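PDB 5MZ5: ALDH21) from Physcomitrella patens subsp. patens, which oxidises succinic semialdehyde with NADP(+) as cofactor, as an aldehyde dehydrogenase of the ALDH21 family from a moss. Local coordinates for residues P71-T74 with H75-D79; G267-G270 with W271-A275; L301-T304 with I305-L308. All blocks are in the same frame, centred on the assembly; numbering follows the deposited sequence.

Contact 1: P71-T74 with H75-D79; sequences PQAT and HKDID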
loop_
_atom_site.group_PDB
_atom_site.type_symbol
_atom_site.label_atom_id
_atom_site.label_comp_id
_atom_site.label_asym_id
_atom_site.label_seq_id
_atom_site.Cartn_x
_atom_site.Cartn_y
_atom_site.Cartn_z
ATOM N N PRO A 71 -7.131 43.673 -12.380
ATOM C CA PRO A 71 -8.378 43.675 -13.161
ATOM C C PRO A 71 -9.442 42.786 -12.516
ATOM O O PRO A 71 -9.127 41.735 -11.953
ATOM C CB PRO A 71 -7.955 43.081 -14.515
ATOM C CG PRO A 71 -6.481 43.219 -14.568
ATOM C CD PRO A 71 -6.030 43.065 -13.156
ATOM N N GLN A 72 -10.695 43.238 -12.549
ATOM C CA GLN A 72 -11.801 42.460 -12.011
ATOM C C GLN A 72 -12.480 41.739 -13.166
ATOM O O GLN A 72 -12.838 42.376 -14.158
ATOM C CB GLN A 72 -12.791 43.328 -11.219
ATOM C CG GLN A 72 -13.767 42.479 -10.412
ATOM C CD GLN A 72 -14.579 43.300 -9.458
ATOM O OE1 GLN A 72 -15.579 43.927 -9.830
ATOM N NE2 GLN A 72 -14.200 43.253 -8.191
ATOM N N ALA A 73 -12.621 40.406 -13.046
ATOM C CA ALA A 73 -13.241 39.580 -14.081
ATOM C C ALA A 73 -14.740 39.815 -14.161
ATOM O O ALA A 73 -15.406 39.981 -13.137
ATOM C CB ALA A 73 -12.954 38.101 -13.827
ATOM N N THR A 74 -15.271 39.837 -15.382
ATOM C CA THR A 74 -16.714 39.988 -15.586
ATOM C C THR A 74 -17.334 38.582 -15.549
ATOM O O THR A 74 -16.610 37.581 -15.527
ATOM C CB THR A 74 -17.020 40.694 -16.917
ATOM O OG1 THR A 74 -16.584 39.871 -17.999
ATOM C CG2 THR A 74 -16.404 42.108 -17.011
ATOM N N HIS A 75 -18.664 38.515 -15.589
ATOM C CA HIS A 75 -19.430 37.276 -15.649
ATOM C C HIS A 75 -19.045 36.475 -16.912
ATOM O O HIS A 75 -18.920 35.253 -16.841
ATOM C CB HIS A 75 -20.922 37.604 -15.654
ATOM C CG HIS A 75 -21.792 36.398 -15.547
ATOM N ND1 HIS A 75 -22.175 35.675 -16.676
ATOM C CD2 HIS A 75 -22.318 35.812 -14.446
ATOM C CE1 HIS A 75 -22.902 34.665 -16.220
ATOM N NE2 HIS A 75 -23.017 34.706 -14.884
ATOM N N LYS A 76 -18.862 37.180 -18.054
ATOM C CA LYS A 76 -18.475 36.585 -19.323
ATOM C C LYS A 76 -17.086 35.940 -19.218
ATOM O O LYS A 76 -16.905 34.845 -19.752
ATOM C CB LYS A 76 -18.538 37.605 -20.472
ATOM C CG LYS A 76 -18.573 36.945 -21.846
ATOM C CD LYS A 76 -17.755 37.725 -22.870
ATOM C CE LYS A 76 -17.912 37.199 -24.277
ATOM N NZ LYS A 76 -17.235 35.891 -24.462
ATOM N N ASP A 77 -16.134 36.593 -18.496
ATOM C CA ASP A 77 -14.792 36.063 -18.257
ATOM C C ASP A 77 -14.863 34.730 -17.515
ATOM O O ASP A 77 -14.205 33.771 -17.930
ATOM C CB ASP A 77 -13.922 37.058 -17.460
ATOM C CG ASP A 77 -13.578 38.346 -18.180
ATOM O OD1 ASP A 77 -13.465 38.322 -19.435
ATOM O OD2 ASP A 77 -13.402 39.375 -17.492
ATOM N N ILE A 78 -15.697 34.651 -16.449
ATOM C CA ILE A 78 -15.866 33.424 -15.658
ATOM C C ILE A 78 -16.454 32.300 -16.529
ATOM O O ILE A 78 -15.931 31.185 -16.505
ATOM C CB ILE A 78 -16.642 33.665 -14.334
ATOM C CG1 ILE A 78 -15.983 34.792 -13.509
ATOM C CG2 ILE A 78 -16.713 32.379 -13.491
ATOM C CD1 ILE A 78 -16.974 35.591 -12.721
ATOM N N ASP A 79 -17.488 32.616 -17.343
ATOM C CA ASP A 79 -18.080 31.655 -18.276
ATOM C C ASP A 79 -17.053 31.108 -19.258
ATOM O O ASP A 79 -17.003 29.902 -19.470
ATOM C CB ASP A 79 -19.240 32.280 -19.052
ATOM C CG ASP A 79 -20.576 32.010 -18.422
ATOM O OD1 ASP A 79 -20.763 30.892 -17.885
ATOM O OD2 ASP A 79 -21.451 32.909 -18.477
#
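The first turn of helix 75-94 closes as the backbone N of I78 reaches back to T74 O, 3.2 Å away, while T74 itself stays extended as the N-cap residue. Its side chain folds over the helix end: the hydroxyl sits between the backbone N and the carbonyl carbon (chi1 65°), bringing OG1 over the first turn to accept a weak bond from D77 N at 3.3 Å. D77 answers in the other direction. Its carboxylate turns back so that OD2 takes the N-H of T74 at 2.9 Å, a nearly straight bond (170°) that meets the oxygen from above the carboxylate plane. This reciprocal exchange is a capping box, set at the end of the loop joining strand 66-71 to helix 75-94. R53 forms a salt bridge with the same OD2, so one oxygen serves both a backbone amide and a guanidinium. With the carboxylate of D77 cut back to an alanine, the T74 amide and R53 would probably lose their shared acceptor. Beside the capping bonds, A73 CB lies 3.9 Å from D77 CB, and I78 CG1 and CD1 each rest 3.5 Å from T74 O.

Contact 2: G267-G270 with W271-A275; sequences GPIG and WDMKA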
loop_
_atom_site.group_PDB
_atom_site.type_symbol
_atom_site.label_atom_id
_atom_site.label_comp_id
_atom_site.label_asym_id
_atom_site.label_seq_id
_atom_site.Cartn_x
_atom_site.Cartn_y
_atom_site.Cartn_z
ATOM N N GLY A 267 -15.987 29.061 7.984
ATOM C CA GLY A 267 -16.914 27.962 8.227
ATOM C C GLY A 267 -18.330 28.218 7.753
ATOM O O GLY A 267 -18.826 27.440 6.936
ATOM N N PRO A 268 -19.010 29.322 8.200
ATOM C CA PRO A 268 -20.393 29.561 7.747
ATOM C C PRO A 268 -20.529 29.687 6.233
ATOM O O PRO A 268 -21.505 29.209 5.662
ATOM C CB PRO A 268 -20.797 30.855 8.476
ATOM C CG PRO A 268 -19.896 30.929 9.640
ATOM C CD PRO A 268 -18.590 30.337 9.191
ATOM N N ILE A 269 -19.528 30.314 5.589
ATOM C CA ILE A 269 -19.461 30.494 4.136
ATOM C C ILE A 269 -19.294 29.111 3.482
ATOM O O ILE A 269 -20.044 28.780 2.561
ATOM C CB ILE A 269 -18.302 31.482 3.752
ATOM C CG1 ILE A 269 -18.504 32.915 4.384
ATOM C CG2 ILE A 269 -18.041 31.537 2.229
ATOM C CD1 ILE A 269 -19.751 33.689 4.026
ATOM N N GLY A 270 -18.338 28.332 3.985
ATOM C CA GLY A 270 -18.012 26.994 3.485
ATOM C C GLY A 270 -19.155 26.007 3.558
ATOM O O GLY A 270 -19.499 25.393 2.549
ATOM N N TRP A 271 -19.773 25.874 4.744
ATOM C CA TRP A 271 -20.925 24.983 4.913
ATOM C C TRP A 271 -22.090 25.341 4.000
ATOM O O TRP A 271 -22.738 24.453 3.472
ATOM C CB TRP A 271 -21.364 24.888 6.392
ATOM C CG TRP A 271 -20.333 24.218 7.260
ATOM C CD1 TRP A 271 -19.698 24.755 8.344
ATOM C CD2 TRP A 271 -19.793 22.896 7.094
ATOM N NE1 TRP A 271 -18.845 23.837 8.896
ATOM C CE2 TRP A 271 -18.885 22.681 8.154
ATOM C CE3 TRP A 271 -20.017 21.857 6.169
ATOM C CZ2 TRP A 271 -18.205 21.468 8.322
ATOM C CZ3 TRP A 271 -19.336 20.658 6.331
ATOM C CH2 TRP A 271 -18.434 20.476 7.386
ATOM N N ASP A 272 -22.331 26.642 3.796
ATOM C CA ASP A 272 -23.367 27.120 2.899
ATOM C C ASP A 272 -23.031 26.789 1.424
ATOM O O ASP A 272 -23.923 26.445 0.660
ATOM C CB ASP A 272 -23.609 28.629 3.105
ATOM C CG ASP A 272 -24.606 29.173 2.120
ATOM O OD1 ASP A 272 -25.785 28.739 2.171
ATOM O OD2 ASP A 272 -24.186 29.930 1.214
ATOM N N MET A 273 -21.757 26.886 1.030
ATOM C CA MET A 273 -21.328 26.499 -0.326
ATOM C C MET A 273 -21.526 24.987 -0.556
ATOM O O MET A 273 -22.009 24.595 -1.628
ATOM C CB MET A 273 -19.874 26.887 -0.607
ATOM C CG MET A 273 -19.687 28.363 -0.816
ATOM S SD MET A 273 -17.955 28.808 -0.635
ATOM C CE MET A 273 -17.273 28.224 -2.200
ATOM N N LYS A 274 -21.211 24.159 0.463
ATOM C CA LYS A 274 -21.403 22.696 0.394
ATOM C C LYS A 274 -22.892 22.380 0.171
ATOM O O LYS A 274 -23.210 21.581 -0.712
ATOM C CB LYS A 274 -20.874 22.016 1.682
ATOM C CG LYS A 274 -20.969 20.487 1.662
ATOM C CD LYS A 274 -20.682 19.892 3.039
ATOM C CE LYS A 274 -20.792 18.374 3.093
ATOM N NZ LYS A 274 -22.202 17.894 3.139
ATOM N N ALA A 275 -23.803 23.076 0.932
ATOM C CA ALA A 275 -25.249 22.911 0.834
ATOM C C ALA A 275 -25.801 23.253 -0.552
ATOM O O ALA A 275 -26.748 22.600 -1.003
ATOM C CB ALA A 275 -25.941 23.763 1.894
HETATM O O HOH W 1 -21.595 30.671 1.256
#
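W271 N donates to G267 O at 2.9 Å, an almost linear bond (177°) that opens helix 267-276, the helix of the beta-alpha-beta unit between strands 260-264 and 281-285 in the Rossmann-type cofactor domain. The indole of W271 leans back toward the same carbonyl: CG lies beside the backbone N (chi1 -66°), and CD1 comes within 3.2 Å of G267 O, meeting it obliquely. One turn on, K274 N binds G270 O at 3.0 Å, and the aliphatic CD of K274 lies in plane at the edge of the W271 ring. I269 and M273 meet on another side of the helix, where I269 CG2 touches M273 SD at 4.0 Å, and both side chains pack on F263 of strand 260-264. Further out, the second subunit meets two of these side chains: its K279 makes a cation-pi contact with W271, and its G278 O and K280 O accept from K274 NZ. S266, which binds NADP(+), immediately precedes this helix. D272 OD2 is paired with R276, and a water oxygen lies 2.7 Å from D272 OD2 and 2.8 Å from I269 O, donating to both.

Contact 3: L301-T304 with I305-L308; sequences LDYT and IQRL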
loop_
_atom_site.group_PDB
_atom_site.type_symbol
_atom_site.label_atom_id
_atom_site.label_comp_id
_atom_site.label_asym_id
_atom_site.label_seq_id
_atom_site.Cartn_x
_atom_site.Cartn_y
_atom_site.Cartn_z
ATOM N N LEU A 301 11.544 23.311 29.935
ATOM C CA LEU A 301 10.641 24.456 30.055
ATOM C C LEU A 301 10.851 25.495 28.957
ATOM O O LEU A 301 9.874 25.923 28.347
ATOM C CB LEU A 301 10.721 25.092 31.450
ATOM C CG LEU A 301 9.820 26.326 31.726
ATOM C CD1 LEU A 301 8.333 25.989 31.613
ATOM C CD2 LEU A 301 10.124 26.923 33.093
ATOM N N ASP A 302 12.114 25.878 28.700
ATOM C CA ASP A 302 12.487 26.870 27.684
ATOM C C ASP A 302 11.931 26.509 26.315
ATOM O O ASP A 302 11.283 27.346 25.688
ATOM C CB ASP A 302 14.018 27.019 27.611
ATOM C CG ASP A 302 14.521 28.326 28.149
ATOM O OD1 ASP A 302 14.608 28.462 29.390
ATOM O OD2 ASP A 302 14.861 29.207 27.331
ATOM N N TYR A 303 12.169 25.253 25.870
ATOM C CA TYR A 303 11.680 24.765 24.594
ATOM C C TYR A 303 10.149 24.684 24.574
ATOM O O TYR A 303 9.556 25.043 23.566
ATOM C CB TYR A 303 12.311 23.415 24.211
ATOM C CG TYR A 303 11.980 23.015 22.793
ATOM C CD1 TYR A 303 12.689 23.541 21.715
ATOM C CD2 TYR A 303 10.909 22.169 22.519
ATOM C CE1 TYR A 303 12.359 23.210 20.400
ATOM C CE2 TYR A 303 10.591 21.808 21.211
ATOM C CZ TYR A 303 11.312 22.340 20.154
ATOM O OH TYR A 303 10.988 22.040 18.855
ATOM N N THR A 304 9.521 24.238 25.684
ATOM C CA THR A 304 8.052 24.155 25.806
ATOM C C THR A 304 7.413 25.535 25.627
ATOM O O THR A 304 6.513 25.663 24.797
ATOM C CB THR A 304 7.630 23.451 27.105
ATOM O OG1 THR A 304 8.286 22.192 27.153
ATOM C CG2 THR A 304 6.111 23.246 27.203
ATOM N N ILE A 305 7.933 26.566 26.339
ATOM C CA ILE A 305 7.455 27.960 26.271
ATOM C C ILE A 305 7.579 28.494 24.842
ATOM O O ILE A 305 6.610 29.042 24.326
ATOM C CB ILE A 305 8.133 28.887 27.341
ATOM C CG1 ILE A 305 7.790 28.467 28.797
ATOM C CG2 ILE A 305 7.851 30.399 27.115
ATOM C CD1 ILE A 305 6.255 28.422 29.224
ATOM N N GLN A 306 8.751 28.291 24.194
ATOM C CA GLN A 306 8.990 28.739 22.815
ATOM C C GLN A 306 7.965 28.168 21.849
ATOM O O GLN A 306 7.487 28.892 20.984
ATOM C CB GLN A 306 10.405 28.362 22.345
ATOM C CG GLN A 306 11.520 29.237 22.929
ATOM C CD GLN A 306 12.913 28.642 22.801
ATOM O OE1 GLN A 306 13.160 27.642 22.107
ATOM N NE2 GLN A 306 13.876 29.266 23.474
ATOM N N ARG A 307 7.616 26.867 22.001
ATOM C CA ARG A 307 6.641 26.209 21.121
ATOM C C ARG A 307 5.227 26.665 21.411
ATOM O O ARG A 307 4.430 26.794 20.484
ATOM C CB ARG A 307 6.786 24.678 21.169
ATOM C CG ARG A 307 8.181 24.199 20.731
ATOM C CD ARG A 307 8.315 24.026 19.240
ATOM N NE ARG A 307 8.554 25.283 18.537
ATOM C CZ ARG A 307 8.201 25.514 17.274
ATOM N NH1 ARG A 307 7.563 24.580 16.571
ATOM N NH2 ARG A 307 8.475 26.682 16.708
ATOM N N LEU A 308 4.929 26.955 22.693
ATOM C CA LEU A 308 3.619 27.477 23.101
ATOM C C LEU A 308 3.427 28.904 22.572
ATOM O O LEU A 308 2.314 29.269 22.177
ATOM C CB LEU A 308 3.462 27.441 24.615
ATOM C CG LEU A 308 3.377 26.074 25.276
ATOM C CD1 LEU A 308 3.266 26.231 26.785
ATOM C CD2 LEU A 308 2.228 25.238 24.712
#
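Helix 301-313, the crossover between the parallel strands 290-294 and 323-329, presents an aromatic-arginine pair, Y303 with R307, on one side and an apolar side toward the sheet. The arginine's aliphatic stem runs alongside the phenol, with R307 CG over one face of the Y303 ring in a CH-pi contact, 3.9 Å from the centroid, and R307 CD 3.4 Å from Y303 OH. Bends at chi2 (-86°) and chi3 (81°) carry the stem along the ring, leaving the guanidinium plane 35° from that of the phenol. R307 NH1 forms a salt bridge with D470, while R510 of the second subunit packs on both Y303 and R307. The apolar side faces the strands of this beta-alpha-beta unit and helix 333-345: L301 CD1 lies 3.8 Å from I305 CG1, the two chains pointing the same way, and I305 continues onto F340 and A343. T304 CG2 meets L308 CD1 at 4.1 Å, and L308 reaches C292 and V294 of strand 290-294, M323 and L326 of strand 323-329, and F447. The hydroxyl of T304 turns back to D300 O and V298 N. Backbone bonds join I305 N to L301 O and L308 N to T304 O, each 2.9 Å.

All three lie at the start of a helix; contact 1 joins a loop to its first turn, whereas contacts 2 and 3 lie wholly within the helix of a beta-alpha-beta unit, in different sheets. Contact 1 is polar, with charged partners from its own chain. Contacts 2 and 3 both meet the second subunit, contact 2 through hydrogen bonds from a lysine amine to backbone carbonyls and a cation-pi contact, contact 3 by packing against an arginine. Each is partly buried: A73, D77 and I78 against exposed T74, H75 and K76; G270 and M273 against P268, I269 and D272; T304, I305 and L308 against D302 and Q306. The centres of contacts 2 and 3 are about 37 Å apart.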